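Local structure of ESX-1 secretion system protein EccA1 (4F3V) at residues Ile32-Ile44 with Arg59-Gly72. The protein is an ATPase of the mycobacterial ESX-1 type VII secretion system that may supply energy for exporting virulence factors such as EsxA and EsxB. Sequence-based numbering, arbitrary orientation.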
ATOM      1  N   ILE A  32       0.990  19.338 -19.794  1.00 19.63           N
ATOM      2  CA  ILE A  32       2.363  19.565 -19.290  1.00 19.32           C
ATOM      3  C   ILE A  32       3.251  18.343 -19.515  1.00 19.82           C
ATOM      4  O   ILE A  32       4.335  18.454 -20.126  1.00 20.25           O
ATOM      5  CB  ILE A  32       2.390  19.979 -17.811  1.00 17.75           C
ATOM      6  CG1 ILE A  32       1.655  21.320 -17.630  1.00 17.80           C
ATOM      7  CG2 ILE A  32       3.837  20.023 -17.292  1.00 17.90           C
ATOM      8  CD1 ILE A  32       1.213  21.569 -16.217  1.00 17.09           C
ATOM      9  N   THR A  33       2.780  17.165 -19.092  1.00 19.72           N
ATOM     10  CA  THR A  33       3.605  15.945 -19.229  1.00 19.71           C
ATOM     11  C   THR A  33       3.832  15.559 -20.683  1.00 21.82           C
ATOM     12  O   THR A  33       4.872  14.998 -21.005  1.00 22.20           O
ATOM     13  CB  THR A  33       3.039  14.745 -18.455  1.00 19.37           C
ATOM     14  OG1 THR A  33       1.752  14.408 -18.967  1.00 20.18           O
ATOM     15  CG2 THR A  33       2.948  15.059 -16.980  1.00 17.51           C
ATOM     16  N   ASN A  34       2.880  15.870 -21.563  1.00 23.15           N
ATOM     17  CA  ASN A  34       3.089  15.715 -23.005  1.00 25.59           C
ATOM     18  C   ASN A  34       4.259  16.511 -23.549  1.00 26.93           C
ATOM     19  O   ASN A  34       4.914  16.062 -24.482  1.00 27.91           O
ATOM     20  CB  ASN A  34       1.833  16.119 -23.803  1.00 27.21           C
ATOM     21  CG  ASN A  34       0.740  15.058 -23.758  1.00 28.17           C
ATOM     22  OD1 ASN A  34       0.935  13.970 -23.216  1.00 27.37           O
ATOM     23  ND2 ASN A  34      -0.411  15.365 -24.364  1.00 29.31           N
ATOM     24  N   TYR A  35       4.507  17.695 -22.984  1.00 26.74           N
ATOM     25  CA  TYR A  35       5.623  18.550 -23.400  1.00 28.27           C
ATOM     26  C   TYR A  35       6.888  18.338 -22.587  1.00 26.67           C
ATOM     27  O   TYR A  35       7.964  18.610 -23.070  1.00 27.11           O
ATOM     28  CB  TYR A  35       5.222  20.021 -23.305  1.00 30.51           C
ATOM     29  CG  TYR A  35       4.438  20.444 -24.552  1.00 34.74           C
ATOM     30  CD1 TYR A  35       3.122  20.013 -24.757  1.00 36.07           C
ATOM     31  CD2 TYR A  35       5.034  21.219 -25.547  1.00 38.60           C
ATOM     32  CE1 TYR A  35       2.420  20.353 -25.907  1.00 39.63           C
ATOM     33  CE2 TYR A  35       4.339  21.575 -26.697  1.00 41.88           C
ATOM     34  CZ  TYR A  35       3.037  21.141 -26.869  1.00 42.44           C
ATOM     35  OH  TYR A  35       2.368  21.492 -28.013  1.00 47.10           O
ATOM     36  N   ASP A  36       6.748  17.854 -21.355  1.00 24.08           N
ATOM     37  CA  ASP A  36       7.883  17.626 -20.497  1.00 23.23           C
ATOM     38  C   ASP A  36       7.637  16.392 -19.655  1.00 22.18           C
ATOM     39  O   ASP A  36       7.010  16.449 -18.583  1.00 20.38           O
ATOM     40  CB  ASP A  36       8.132  18.863 -19.629  1.00 22.85           C
ATOM     41  CG  ASP A  36       9.331  18.702 -18.673  1.00 23.11           C
ATOM     42  OD1 ASP A  36      10.112  17.710 -18.784  1.00 22.60           O
ATOM     43  OD2 ASP A  36       9.475  19.605 -17.826  1.00 22.47           O
ATOM     44  N   GLU A  37       8.155  15.269 -20.131  1.00 23.05           N
ATOM     45  CA  GLU A  37       7.983  14.011 -19.430  1.00 23.51           C
ATOM     46  C   GLU A  37       8.648  13.976 -18.047  1.00 21.32           C
ATOM     47  O   GLU A  37       8.353  13.107 -17.246  1.00 19.70           O
ATOM     48  CB  GLU A  37       8.430  12.847 -20.309  1.00 26.96           C
ATOM     49  CG  GLU A  37       9.903  12.687 -20.495  1.00 29.59           C
ATOM     50  CD  GLU A  37      10.216  11.444 -21.302  1.00 34.44           C
ATOM     51  OE1 GLU A  37       9.277  10.704 -21.691  1.00 37.95           O
ATOM     52  OE2 GLU A  37      11.410  11.205 -21.539  1.00 36.83           O
ATOM     53  N   SER A  38       9.544  14.925 -17.783  1.00 20.19           N
ATOM     54  CA  SER A  38      10.238  15.018 -16.504  1.00 19.37           C
ATOM     55  C   SER A  38       9.555  15.907 -15.465  1.00 17.41           C
ATOM     56  O   SER A  38      10.092  16.099 -14.397  1.00 16.34           O
ATOM     57  CB  SER A  38      11.629  15.558 -16.795  1.00 20.60           C
ATOM     58  OG  SER A  38      12.319  14.586 -17.548  1.00 23.13           O
ATOM     59  N   ALA A  39       8.364  16.431 -15.782  1.00 16.62           N
ATOM     60  CA  ALA A  39       7.662  17.353 -14.899  1.00 15.63           C
ATOM     61  C   ALA A  39       6.952  16.568 -13.791  1.00 14.77           C
ATOM     62  O   ALA A  39       5.739  16.352 -13.829  1.00 15.25           O
ATOM     63  CB  ALA A  39       6.659  18.218 -15.669  1.00 15.28           C
ATOM     64  N   CYS A  40       7.736  16.158 -12.818  1.00 14.42           N
ATOM     65  CA  CYS A  40       7.272  15.428 -11.644  1.00 14.22           C
ATOM     66  C   CYS A  40       5.975  15.983 -11.037  1.00 14.21           C
ATOM     67  O   CYS A  40       5.010  15.251 -10.868  1.00 14.29           O
ATOM     68  CB  CYS A  40       8.373  15.439 -10.597  1.00 14.33           C
ATOM     69  SG  CYS A  40       8.005  14.448  -9.131  1.00 14.59           S
ATOM     70  N   ASP A  41       5.930  17.291 -10.788  1.00 14.47           N
ATOM     71  CA  ASP A  41       4.741  17.914 -10.169  1.00 14.62           C
ATOM     72  C   ASP A  41       3.447  17.716 -10.975  1.00 14.37           C
ATOM     73  O   ASP A  41       2.377  17.582 -10.395  1.00 14.48           O
ATOM     74  CB  ASP A  41       4.970  19.416  -9.904  1.00 14.81           C
ATOM     75  CG  ASP A  41       6.089  19.664  -8.912  1.00 15.49           C
ATOM     76  OD1 ASP A  41       6.572  18.685  -8.281  1.00 15.44           O
ATOM     77  OD2 ASP A  41       6.463  20.835  -8.738  1.00 16.34           O
ATOM     78  N   ALA A  42       3.556  17.688 -12.295  1.00 14.37           N
ATOM     79  CA  ALA A  42       2.393  17.435 -13.145  1.00 14.74           C
ATOM     80  C   ALA A  42       1.954  15.962 -13.147  1.00 14.75           C
ATOM     81  O   ALA A  42       0.765  15.672 -13.251  1.00 15.68           O
ATOM     82  CB  ALA A  42       2.646  17.960 -14.567  1.00 14.13           C
ATOM     83  N   TRP A  43       2.899  15.029 -13.062  1.00 14.94           N
ATOM     84  CA  TRP A  43       2.548  13.628 -12.848  1.00 15.26           C
ATOM     85  C   TRP A  43       1.800  13.447 -11.554  1.00 15.56           C
ATOM     86  O   TRP A  43       0.787  12.744 -11.524  1.00 16.48           O
ATOM     87  CB  TRP A  43       3.759  12.702 -12.891  1.00 15.62           C
ATOM     88  CG  TRP A  43       4.406  12.604 -14.249  1.00 15.98           C
ATOM     89  CD1 TRP A  43       5.617  13.152 -14.637  1.00 16.35           C
ATOM     90  CD2 TRP A  43       3.886  11.943 -15.439  1.00 16.91           C
ATOM     91  NE1 TRP A  43       5.877  12.876 -15.946  1.00 17.26           N
ATOM     92  CE2 TRP A  43       4.862  12.157 -16.485  1.00 17.83           C
ATOM     93  CE3 TRP A  43       2.729  11.240 -15.735  1.00 17.66           C
ATOM     94  CZ2 TRP A  43       4.689  11.666 -17.765  1.00 19.29           C
ATOM     95  CZ3 TRP A  43       2.564  10.751 -17.021  1.00 19.63           C
ATOM     96  CH2 TRP A  43       3.529  10.956 -18.017  1.00 20.17           C
ATOM     97  N   ILE A  44       2.228  14.138 -10.500  1.00 15.14           N
ATOM     98  CA  ILE A  44       1.524  14.102  -9.221  1.00 15.43           C
ATOM     99  C   ILE A  44       0.127  14.765  -9.343  1.00 15.68           C
ATOM    100  O   ILE A  44      -0.844  14.303  -8.758  1.00 16.11           O
ATOM    101  CB  ILE A  44       2.390  14.737  -8.096  1.00 14.75           C
ATOM    102  CG1 ILE A  44       3.667  13.879  -7.901  1.00 15.58           C
ATOM    103  CG2 ILE A  44       1.607  14.864  -6.789  1.00 14.85           C
ATOM    104  CD1 ILE A  44       4.745  14.545  -7.047  1.00 15.38           C
ATOM    105  N   ARG A  59       6.427   7.470 -13.536  1.00 21.07           N
ATOM    106  CA  ARG A  59       7.018   8.689 -14.041  1.00 20.35           C
ATOM    107  C   ARG A  59       7.271   9.670 -12.929  1.00 18.37           C
ATOM    108  O   ARG A  59       8.249  10.416 -12.985  1.00 17.00           O
ATOM    109  CB  ARG A  59       6.161   9.301 -15.145  1.00 21.88           C
ATOM    110  CG  ARG A  59       6.223   8.474 -16.404  1.00 25.48           C
ATOM    111  CD  ARG A  59       7.233   9.095 -17.344  1.00 28.28           C
ATOM    112  NE  ARG A  59       7.662   8.137 -18.345  1.00 32.93           N
ATOM    113  CZ  ARG A  59       8.925   7.940 -18.741  1.00 36.46           C
ATOM    114  NH1 ARG A  59       9.960   8.627 -18.238  1.00 37.02           N
ATOM    115  NH2 ARG A  59       9.158   7.022 -19.659  1.00 39.85           N
ATOM    116  N   ALA A  60       6.365   9.713 -11.945  1.00 17.42           N
ATOM    117  CA  ALA A  60       6.543  10.598 -10.805  1.00 16.28           C
ATOM    118  C   ALA A  60       7.815  10.174 -10.069  1.00 16.44           C
ATOM    119  O   ALA A  60       8.667  11.008  -9.733  1.00 15.95           O
ATOM    120  CB  ALA A  60       5.329  10.565  -9.887  1.00 16.56           C
ATOM    121  N   TRP A  61       7.981   8.871  -9.891  1.00 17.63           N
ATOM    122  CA  TRP A  61       9.170   8.335  -9.249  1.00 18.64           C
ATOM    123  C   TRP A  61      10.445   8.580 -10.036  1.00 18.85           C
ATOM    124  O   TRP A  61      11.478   8.996  -9.481  1.00 17.97           O
ATOM    125  CB  TRP A  61       8.978   6.851  -9.003  1.00 20.62           C
ATOM    126  CG  TRP A  61      10.247   6.124  -8.675  1.00 22.56           C
ATOM    127  CD1 TRP A  61      10.948   5.233  -9.483  1.00 24.24           C
ATOM    128  CD2 TRP A  61      11.035   6.247  -7.471  1.00 23.58           C
ATOM    129  NE1 TRP A  61      12.079   4.802  -8.854  1.00 25.78           N
ATOM    130  CE2 TRP A  61      12.180   5.362  -7.636  1.00 25.03           C
ATOM    131  CE3 TRP A  61      10.908   6.969  -6.319  1.00 23.79           C
ATOM    132  CZ2 TRP A  61      13.157   5.230  -6.670  1.00 26.57           C
ATOM    133  CZ3 TRP A  61      11.907   6.825  -5.333  1.00 25.39           C
ATOM    134  CH2 TRP A  61      12.995   5.964  -5.510  1.00 26.29           C
ATOM    135  N   TYR A  62      10.398   8.301 -11.332  1.00 19.46           N
ATOM    136  CA  TYR A  62      11.556   8.458 -12.214  1.00 20.74           C
ATOM    137  C   TYR A  62      12.050   9.915 -12.261  1.00 18.98           C
ATOM    138  O   TYR A  62      13.247  10.157 -12.338  1.00 18.55           O
ATOM    139  CB  TYR A  62      11.190   7.965 -13.622  1.00 23.73           C
ATOM    140  CG  TYR A  62      12.345   7.862 -14.589  1.00 28.09           C
ATOM    141  CD1 TYR A  62      13.071   6.671 -14.725  1.00 31.44           C
ATOM    142  CD2 TYR A  62      12.698   8.942 -15.399  1.00 30.34           C
ATOM    143  CE1 TYR A  62      14.143   6.581 -15.626  1.00 35.19           C
ATOM    144  CE2 TYR A  62      13.742   8.863 -16.307  1.00 32.74           C
ATOM    145  CZ  TYR A  62      14.470   7.688 -16.419  1.00 35.92           C
ATOM    146  OH  TYR A  62      15.538   7.616 -17.317  1.00 41.84           O
ATOM    147  N   SER A  63      11.116  10.864 -12.200  1.00 17.31           N
ATOM    148  CA  SER A  63      11.442  12.293 -12.220  1.00 16.85           C
ATOM    149  C   SER A  63      11.488  12.947 -10.817  1.00 16.35           C
ATOM    150  O   SER A  63      11.418  14.189 -10.686  1.00 15.41           O
ATOM    151  CB  SER A  63      10.427  13.027 -13.130  1.00 16.12           C
ATOM    152  OG  SER A  63       9.123  12.956 -12.621  1.00 15.30           O
ATOM    153  N   ARG A  64      11.634  12.128  -9.780  1.00 15.91           N
ATOM    154  CA  ARG A  64      11.583  12.608  -8.405  1.00 16.05           C
ATOM    155  C   ARG A  64      12.578  13.748  -8.047  1.00 16.60           C
ATOM    156  O   ARG A  64      12.307  14.555  -7.156  1.00 16.29           O
ATOM    157  CB  ARG A  64      11.806  11.441  -7.436  1.00 16.83           C
ATOM    158  CG  ARG A  64      13.178  10.803  -7.519  1.00 18.21           C
ATOM    159  CD  ARG A  64      13.237   9.508  -6.726  1.00 19.56           C
ATOM    160  NE  ARG A  64      14.528   8.853  -6.855  1.00 20.93           N
ATOM    161  CZ  ARG A  64      14.898   8.055  -7.853  1.00 21.51           C
ATOM    162  NH1 ARG A  64      14.098   7.819  -8.888  1.00 21.14           N
ATOM    163  NH2 ARG A  64      16.085   7.487  -7.806  1.00 23.00           N
ATOM    164  N   ARG A  65      13.706  13.837  -8.747  1.00 17.15           N
ATOM    165  CA  ARG A  65      14.619  14.957  -8.515  1.00 18.47           C
ATOM    166  C   ARG A  65      14.050  16.302  -8.910  1.00 16.37           C
ATOM    167  O   ARG A  65      14.605  17.328  -8.529  1.00 15.82           O
ATOM    168  CB  ARG A  65      15.930  14.754  -9.254  1.00 21.24           C
ATOM    169  CG  ARG A  65      16.784  13.694  -8.643  1.00 25.02           C
ATOM    170  CD  ARG A  65      18.045  13.598  -9.491  1.00 28.05           C
ATOM    171  NE  ARG A  65      19.169  13.063  -8.760  1.00 31.55           N
ATOM    172  CZ  ARG A  65      20.373  12.914  -9.320  1.00 32.93           C
ATOM    173  NH1 ARG A  65      20.564  13.241 -10.605  1.00 34.00           N
ATOM    174  NH2 ARG A  65      21.357  12.415  -8.606  1.00 34.86           N
ATOM    175  N   ASN A  66      12.947  16.291  -9.660  1.00 15.02           N
ATOM    176  CA  ASN A  66      12.284  17.523 -10.063  1.00 14.86           C
ATOM    177  C   ASN A  66      11.086  17.871  -9.187  1.00 13.96           C
ATOM    178  O   ASN A  66      10.379  18.825  -9.472  1.00 13.30           O
ATOM    179  CB  ASN A  66      11.860  17.465 -11.533  1.00 14.91           C
ATOM    180  CG  ASN A  66      13.039  17.301 -12.487  1.00 16.62           C
ATOM    181  OD1 ASN A  66      14.150  17.680 -12.172  1.00 17.06           O
ATOM    182  ND2 ASN A  66      12.777  16.709 -13.685  1.00 16.77           N
ATOM    183  N   PHE A  67      10.884  17.127  -8.100  1.00 13.87           N
ATOM    184  CA  PHE A  67       9.764  17.394  -7.212  1.00 13.61           C
ATOM    185  C   PHE A  67       9.842  18.821  -6.695  1.00 13.84           C
ATOM    186  O   PHE A  67      10.847  19.212  -6.124  1.00 14.35           O
ATOM    187  CB  PHE A  67       9.769  16.430  -6.021  1.00 14.24           C
ATOM    188  CG  PHE A  67       8.661  16.695  -5.032  1.00 14.60           C
ATOM    189  CD1 PHE A  67       7.376  16.220  -5.258  1.00 14.30           C
ATOM    190  CD2 PHE A  67       8.890  17.427  -3.893  1.00 16.00           C
ATOM    191  CE1 PHE A  67       6.356  16.456  -4.362  1.00 14.87           C
ATOM    192  CE2 PHE A  67       7.867  17.677  -2.971  1.00 16.34           C
ATOM    193  CZ  PHE A  67       6.593  17.182  -3.209  1.00 16.13           C
ATOM    194  N   GLY A  68       8.776  19.586  -6.902  1.00 13.80           N
ATOM    195  CA  GLY A  68       8.700  20.959  -6.393  1.00 15.05           C
ATOM    196  C   GLY A  68       9.095  22.035  -7.378  1.00 16.06           C
ATOM    197  O   GLY A  68       8.796  23.218  -7.145  1.00 17.07           O
ATOM    198  N   GLN A  69       9.758  21.647  -8.476  1.00 16.39           N
ATOM    199  CA  GLN A  69      10.329  22.609  -9.416  1.00 17.59           C
ATOM    200  C   GLN A  69       9.253  23.379 -10.185  1.00 17.07           C
ATOM    201  O   GLN A  69       9.260  24.610 -10.216  1.00 17.56           O
ATOM    202  CB  GLN A  69      11.283  21.914 -10.397  1.00 19.27           C
ATOM    203  CG  GLN A  69      12.103  22.891 -11.222  1.00 22.11           C
ATOM    204  CD  GLN A  69      11.343  23.476 -12.394  1.00 24.00           C
ATOM    205  OE1 GLN A  69      10.492  22.822 -13.028  1.00 25.77           O
ATOM    206  NE2 GLN A  69      11.652  24.726 -12.701  1.00 27.21           N
ATOM    207  N   LEU A  70       8.301  22.664 -10.762  1.00 15.48           N
ATOM    208  CA  LEU A  70       7.248  23.283 -11.567  1.00 14.87           C
ATOM    209  C   LEU A  70       6.250  24.060 -10.714  1.00 14.65           C
ATOM    210  O   LEU A  70       5.971  25.215 -11.001  1.00 14.66           O
ATOM    211  CB  LEU A  70       6.507  22.207 -12.409  1.00 14.37           C
ATOM    212  CG  LEU A  70       5.368  22.698 -13.305  1.00 14.81           C
ATOM    213  CD1 LEU A  70       5.875  23.835 -14.207  1.00 15.63           C
ATOM    214  CD2 LEU A  70       4.808  21.512 -14.099  1.00 14.79           C
ATOM    215  N   SER A  71       5.722  23.424  -9.654  1.00 14.62           N
ATOM    216  CA  SER A  71       4.833  24.093  -8.738  1.00 14.62           C
ATOM    217  C   SER A  71       5.540  25.319  -8.134  1.00 14.67           C
ATOM    218  O   SER A  71       4.973  26.405  -8.023  1.00 14.52           O
ATOM    219  CB  SER A  71       4.382  23.133  -7.635  1.00 14.57           C
ATOM    220  OG  SER A  71       5.475  22.591  -6.952  1.00 14.64           O
ATOM    221  N   GLY A  72       6.815  25.145  -7.788  1.00 14.67           N
ATOM    222  CA  GLY A  72       7.627  26.243  -7.246  1.00 14.81           C
ATOM    223  C   GLY A  72       7.767  27.452  -8.157  1.00 15.32           C
ATOM    224  O   GLY A  72       7.814  28.579  -7.695  1.00 14.87           O
TER
HETATM  225  O   HOH W   1      10.186  11.009 -16.334  1.00 35.83           O
HETATM  226  O   HOH W   2       8.246  19.308 -11.150  1.00 13.21           O
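The indole of W43 is sandwiched: R59 CB sits over one face, 3.5 Å from the centroid of the five-membered ring in a CH-pi contact, and T33 CG2 lies over the opposite face. All this belongs to the helical N-terminal domain of EccA1, a TPR-type fold, where the turn between helices 22-35 and 40-48 meets the irregular connection from helix 54-62 to the short helix 69-72. In the plane of the indole, NE1 of W43 donates to E37 O at 2.8 Å, which fixes the ring's rotation. R59 CG lies along the six-membered ring, and a bend at chi2 (-98°) keeps CD beside W43 CZ2; beyond them the guanidinium stacks under the E37 carboxylate, the two planes 12° apart. OE1 of E37 is 4.1 Å from NH1 of R59 with no N-H aimed at it, so any attraction there is probably electrostatic. At the guanidinium edge a water bridges NH1 to E37 O. The F67 ring receives I44 CD1 and C40 SG at its edge, and M78 and P101 also touch the F67 side chain.

C40 points into the connection after helix 54-62, its CB 3.3 Å from S63 OG, which itself donates to R59 O. S38 O takes N66 ND2 from one face of its carbonyl plane at 2.8 Å and C40 N from the other.

The N-terminus of helix 69-72 lands on buried D41. L70 packs alongside, CD2 reaching I32 CG2 tip to tip at 3.7 Å, and F11 of helix 2-17 also touches L70. The D41 carboxylate is held by three bonds: G68 N, at the N-cap, reaches the syn lone pair of OD1 at 2.8 Å, S71 N uses the anti lone pair of OD2, and S71 OG comes down on OD2 from above the carboxylate plane at 2.7 Å.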